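Cell division control protein 73 (Saccharomyces cerevisiae, PDB 3V46) serves as a subunit of the Paf1 complex in RNA polymerase II transcription and histone modification, its C-terminal Ras-like domain promoting association of the complex with chromatin. Local coordinates at residues V88-F100 / E110-F122. Residues are numbered along the deposited sequence; the frame is centred on the assembly and turned at random.
Sequences VVAIFTTGHTWQF and ELFQRCKGYYFHF
Tyr118 O is gripped twice by Thr93: the backbone N lies 2.9 Å away, nearly in line with the carbonyl. Thr93 OG1, also 2.9 Å from Tyr118 O, comes in well off that line (126°) and tilted from the carbonyl plane. With OG1 set between the backbone N and the carbonyl carbon (chi1 60°), the hydroxyl meets this oxygen while lying at the edge of the Tyr119 ring, and CG2 is sent the other way, to Phe112 CZ at 3.5 Å. A valine at Thr93 would probably leave Tyr118 O with just the backbone donor and put a methyl where the hydroxyl now meets the ring edge. Ile91 marks the parallel pairing of strands 88-92 and 116-122: its N bonds to Lys116 O (2.8 Å) and its O accepts from Tyr118 N; beyond the last direct bond, a water links Thr93 O to Phe120 N. On the helix 108-114 face, Ile91 and Leu111 meet tip to tip, CD1 to CD1 at 3.6 Å. Phe112 turns its edge toward the face of Phe100, planes at 89° but offset. Gly117 leaves room here, since a CB would collide with Phe112 CE1. On the other face, Phe92, Tyr118 and Phe120 cluster: the Phe92 and Phe120 rings are nearly parallel yet slid apart, with Phe92 CE2 3.5 Å from Phe120 CE1, whereas Tyr118 lies oblique to Phe92. Helix 149-166 covers this side, where Tyr118 OH bonds to Ser159. Strands 88-92 and 116-122, neighbours between strands 16-18 and 136-141, and the intervening helix 108-114 thus form a beta-alpha-beta crossover, the repeating element of the Ras-like fold, here in a domain that does not bind GTP.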
# COMPACT_ATOMS: atom_id res chain seq x y z
N VAL A 88 -1.54 6.46 -9.23
CA VAL A 88 -1.06 5.46 -8.28
C VAL A 88 0.08 6.07 -7.47
O VAL A 88 1.11 6.46 -8.03
CB VAL A 88 -0.61 4.18 -9.00
CG1 VAL A 88 0.05 3.20 -8.04
CG2 VAL A 88 -1.80 3.51 -9.67
N VAL A 89 -0.11 6.16 -6.16
CA VAL A 89 0.85 6.83 -5.27
C VAL A 89 1.58 5.86 -4.35
O VAL A 89 2.62 6.20 -3.79
CB VAL A 89 0.17 7.93 -4.41
CG1 VAL A 89 -0.40 9.03 -5.30
CG2 VAL A 89 -0.91 7.35 -3.52
N ALA A 90 1.05 4.65 -4.20
CA ALA A 90 1.72 3.63 -3.39
C ALA A 90 1.32 2.26 -3.87
O ALA A 90 0.18 2.04 -4.30
CB ALA A 90 1.38 3.80 -1.92
N ILE A 91 2.27 1.33 -3.77
CA ILE A 91 2.08 -0.05 -4.16
C ILE A 91 2.60 -0.94 -3.04
O ILE A 91 3.78 -0.86 -2.67
CB ILE A 91 2.82 -0.36 -5.48
CG1 ILE A 91 2.27 0.53 -6.62
CG2 ILE A 91 2.69 -1.84 -5.85
CD1 ILE A 91 3.03 0.42 -7.90
N PHE A 92 1.71 -1.76 -2.49
CA PHE A 92 2.12 -2.79 -1.55
C PHE A 92 2.48 -4.02 -2.36
O PHE A 92 1.73 -4.43 -3.25
CB PHE A 92 0.98 -3.14 -0.59
CG PHE A 92 0.70 -2.09 0.45
CD1 PHE A 92 0.72 -0.75 0.14
CD2 PHE A 92 0.40 -2.45 1.74
CE1 PHE A 92 0.45 0.21 1.10
CE2 PHE A 92 0.12 -1.49 2.70
CZ PHE A 92 0.13 -0.17 2.38
N THR A 93 3.63 -4.62 -2.05
CA THR A 93 4.12 -5.75 -2.83
C THR A 93 3.99 -7.08 -2.11
O THR A 93 4.14 -7.17 -0.89
CB THR A 93 5.60 -5.56 -3.20
OG1 THR A 93 6.38 -5.44 -2.01
CG2 THR A 93 5.79 -4.32 -4.04
N THR A 94 3.72 -8.11 -2.90
CA THR A 94 3.53 -9.46 -2.40
C THR A 94 4.86 -10.17 -2.31
O THR A 94 5.01 -11.13 -1.58
CB THR A 94 2.65 -10.29 -3.35
OG1 THR A 94 3.30 -10.37 -4.63
CG2 THR A 94 1.28 -9.65 -3.51
N GLY A 95 5.81 -9.70 -3.11
CA GLY A 95 7.08 -10.38 -3.24
C GLY A 95 7.20 -11.20 -4.52
O GLY A 95 8.24 -11.77 -4.78
N HIS A 96 6.13 -11.27 -5.31
CA HIS A 96 6.19 -11.97 -6.60
C HIS A 96 6.43 -10.96 -7.71
O HIS A 96 5.70 -9.98 -7.81
CB HIS A 96 4.88 -12.69 -6.90
CG HIS A 96 4.57 -13.79 -5.93
ND1 HIS A 96 3.31 -13.97 -5.40
CD2 HIS A 96 5.35 -14.76 -5.39
CE1 HIS A 96 3.33 -15.01 -4.58
NE2 HIS A 96 4.56 -15.50 -4.55
N THR A 97 7.43 -11.20 -8.55
CA THR A 97 7.74 -10.24 -9.60
C THR A 97 6.61 -10.20 -10.64
O THR A 97 6.41 -9.18 -11.29
CB THR A 97 9.08 -10.55 -10.29
OG1 THR A 97 10.10 -10.71 -9.29
CG2 THR A 97 9.47 -9.40 -11.22
N TRP A 98 5.85 -11.29 -10.78
CA TRP A 98 4.74 -11.30 -11.73
C TRP A 98 3.62 -10.34 -11.31
O TRP A 98 2.71 -10.08 -12.09
CB TRP A 98 4.20 -12.72 -11.93
CG TRP A 98 2.99 -12.82 -12.84
CD1 TRP A 98 1.68 -13.01 -12.47
CD2 TRP A 98 2.98 -12.72 -14.28
NE1 TRP A 98 0.87 -13.04 -13.58
CE2 TRP A 98 1.64 -12.87 -14.70
CE3 TRP A 98 3.97 -12.52 -15.24
CZ2 TRP A 98 1.27 -12.82 -16.05
CZ3 TRP A 98 3.60 -12.48 -16.58
CH2 TRP A 98 2.26 -12.62 -16.97
N GLN A 99 3.71 -9.80 -10.09
CA GLN A 99 2.72 -8.83 -9.62
C GLN A 99 2.55 -7.70 -10.64
O GLN A 99 1.44 -7.22 -10.87
CB GLN A 99 3.10 -8.24 -8.24
CG GLN A 99 2.19 -7.08 -7.85
CD GLN A 99 2.49 -6.47 -6.49
OE1 GLN A 99 3.17 -7.06 -5.65
NE2 GLN A 99 1.96 -5.28 -6.25
N PHE A 100 3.65 -7.28 -11.25
CA PHE A 100 3.65 -6.05 -12.04
C PHE A 100 3.43 -6.26 -13.55
O PHE A 100 3.49 -5.30 -14.31
CB PHE A 100 4.96 -5.30 -11.81
CG PHE A 100 5.46 -5.40 -10.39
CD1 PHE A 100 4.74 -4.83 -9.35
CD2 PHE A 100 6.63 -6.08 -10.09
CE1 PHE A 100 5.17 -4.94 -8.05
CE2 PHE A 100 7.06 -6.18 -8.78
CZ PHE A 100 6.32 -5.61 -7.76
N GLU A 110 11.82 0.50 -12.96
CA GLU A 110 11.12 1.70 -13.40
C GLU A 110 9.95 2.03 -12.49
O GLU A 110 9.75 3.17 -12.10
CB GLU A 110 10.62 1.58 -14.85
CG GLU A 110 9.89 2.85 -15.32
CD GLU A 110 9.53 2.83 -16.80
OE1 GLU A 110 9.38 1.73 -17.36
OE2 GLU A 110 9.38 3.93 -17.40
N LEU A 111 9.17 1.01 -12.14
CA LEU A 111 7.98 1.20 -11.34
C LEU A 111 8.30 1.88 -10.01
O LEU A 111 7.63 2.84 -9.63
CB LEU A 111 7.30 -0.15 -11.08
CG LEU A 111 6.04 -0.13 -10.21
CD1 LEU A 111 4.94 0.67 -10.90
CD2 LEU A 111 5.58 -1.55 -9.93
N PHE A 112 9.31 1.40 -9.30
CA PHE A 112 9.58 1.92 -7.96
C PHE A 112 10.46 3.16 -7.96
O PHE A 112 10.72 3.75 -6.91
CB PHE A 112 10.15 0.82 -7.06
CG PHE A 112 9.17 -0.30 -6.82
CD1 PHE A 112 7.88 -0.02 -6.41
CD2 PHE A 112 9.51 -1.62 -7.07
CE1 PHE A 112 6.97 -1.03 -6.22
CE2 PHE A 112 8.60 -2.63 -6.88
CZ PHE A 112 7.32 -2.33 -6.45
N GLN A 113 10.87 3.59 -9.15
CA GLN A 113 11.51 4.88 -9.30
C GLN A 113 10.45 5.98 -9.32
O GLN A 113 10.73 7.12 -8.98
CB GLN A 113 12.33 4.92 -10.59
CG GLN A 113 13.74 4.40 -10.43
CD GLN A 113 14.59 4.63 -11.66
OE1 GLN A 113 14.61 3.82 -12.59
NE2 GLN A 113 15.31 5.75 -11.68
N ARG A 114 9.23 5.64 -9.71
CA ARG A 114 8.20 6.66 -9.86
C ARG A 114 6.95 6.44 -9.01
O ARG A 114 6.14 7.36 -8.89
CB ARG A 114 7.83 6.82 -11.33
CG ARG A 114 7.24 5.59 -11.97
CD ARG A 114 7.05 5.83 -13.46
NE ARG A 114 6.15 6.95 -13.69
CZ ARG A 114 6.23 7.79 -14.72
NH1 ARG A 114 7.16 7.65 -15.65
NH2 ARG A 114 5.35 8.77 -14.82
N CYS A 115 6.81 5.26 -8.41
CA CYS A 115 5.72 4.97 -7.47
C CYS A 115 6.36 4.43 -6.20
O CYS A 115 7.26 3.60 -6.24
CB CYS A 115 4.72 3.91 -7.99
SG CYS A 115 3.83 4.28 -9.55
N LYS A 116 5.87 4.89 -5.05
CA LYS A 116 6.37 4.42 -3.77
C LYS A 116 5.93 2.99 -3.50
O LYS A 116 4.75 2.67 -3.56
CB LYS A 116 5.85 5.35 -2.67
CG LYS A 116 6.18 4.90 -1.29
CD LYS A 116 7.54 5.35 -0.91
CE LYS A 116 7.85 4.98 0.53
NZ LYS A 116 9.25 5.33 0.86
N GLY A 117 6.90 2.13 -3.22
CA GLY A 117 6.62 0.74 -2.89
C GLY A 117 6.85 0.41 -1.42
O GLY A 117 7.73 0.99 -0.77
N TYR A 118 6.06 -0.52 -0.92
CA TYR A 118 6.16 -1.03 0.44
C TYR A 118 6.15 -2.55 0.41
O TYR A 118 5.49 -3.16 -0.44
CB TYR A 118 4.97 -0.57 1.30
CG TYR A 118 4.92 0.92 1.52
CD1 TYR A 118 4.22 1.74 0.64
CD2 TYR A 118 5.56 1.51 2.59
CE1 TYR A 118 4.16 3.09 0.83
CE2 TYR A 118 5.50 2.88 2.79
CZ TYR A 118 4.79 3.66 1.90
OH TYR A 118 4.73 5.02 2.07
N TYR A 119 6.89 -3.15 1.33
CA TYR A 119 6.86 -4.59 1.54
C TYR A 119 6.70 -4.83 3.05
O TYR A 119 7.61 -4.58 3.82
CB TYR A 119 8.13 -5.26 1.03
CG TYR A 119 8.14 -6.75 1.27
CD1 TYR A 119 7.41 -7.61 0.46
CD2 TYR A 119 8.89 -7.31 2.30
CE1 TYR A 119 7.40 -8.97 0.68
CE2 TYR A 119 8.90 -8.67 2.52
CZ TYR A 119 8.15 -9.50 1.71
OH TYR A 119 8.17 -10.85 1.91
N PHE A 120 5.52 -5.30 3.45
CA PHE A 120 5.24 -5.58 4.85
C PHE A 120 5.46 -7.06 5.13
O PHE A 120 5.09 -7.93 4.33
CB PHE A 120 3.78 -5.23 5.19
CG PHE A 120 3.53 -3.76 5.39
CD1 PHE A 120 3.36 -2.91 4.30
CD2 PHE A 120 3.46 -3.22 6.66
CE1 PHE A 120 3.11 -1.57 4.49
CE2 PHE A 120 3.20 -1.88 6.85
CZ PHE A 120 3.04 -1.05 5.77
N HIS A 121 6.07 -7.35 6.28
CA HIS A 121 6.30 -8.73 6.68
C HIS A 121 6.43 -8.82 8.19
O HIS A 121 6.57 -7.81 8.88
CB HIS A 121 7.56 -9.28 6.01
CG HIS A 121 8.81 -8.61 6.46
ND1 HIS A 121 9.69 -9.20 7.34
CD2 HIS A 121 9.33 -7.39 6.16
CE1 HIS A 121 10.70 -8.37 7.56
NE2 HIS A 121 10.50 -7.27 6.87
N PHE A 122 6.35 -10.04 8.71
CA PHE A 122 6.49 -10.24 10.14
C PHE A 122 7.95 -10.26 10.54
O PHE A 122 8.80 -10.82 9.84
CB PHE A 122 5.83 -11.54 10.58
CG PHE A 122 4.33 -11.47 10.61
CD1 PHE A 122 3.69 -10.44 11.28
CD2 PHE A 122 3.57 -12.43 9.99
CE1 PHE A 122 2.32 -10.37 11.32
CE2 PHE A 122 2.19 -12.37 10.02
CZ PHE A 122 1.56 -11.34 10.68
O HOH W 1 4.31 7.45 -5.36
O HOH W 2 3.51 -5.70 1.37
O HOH W 3 6.90 -12.80 -0.39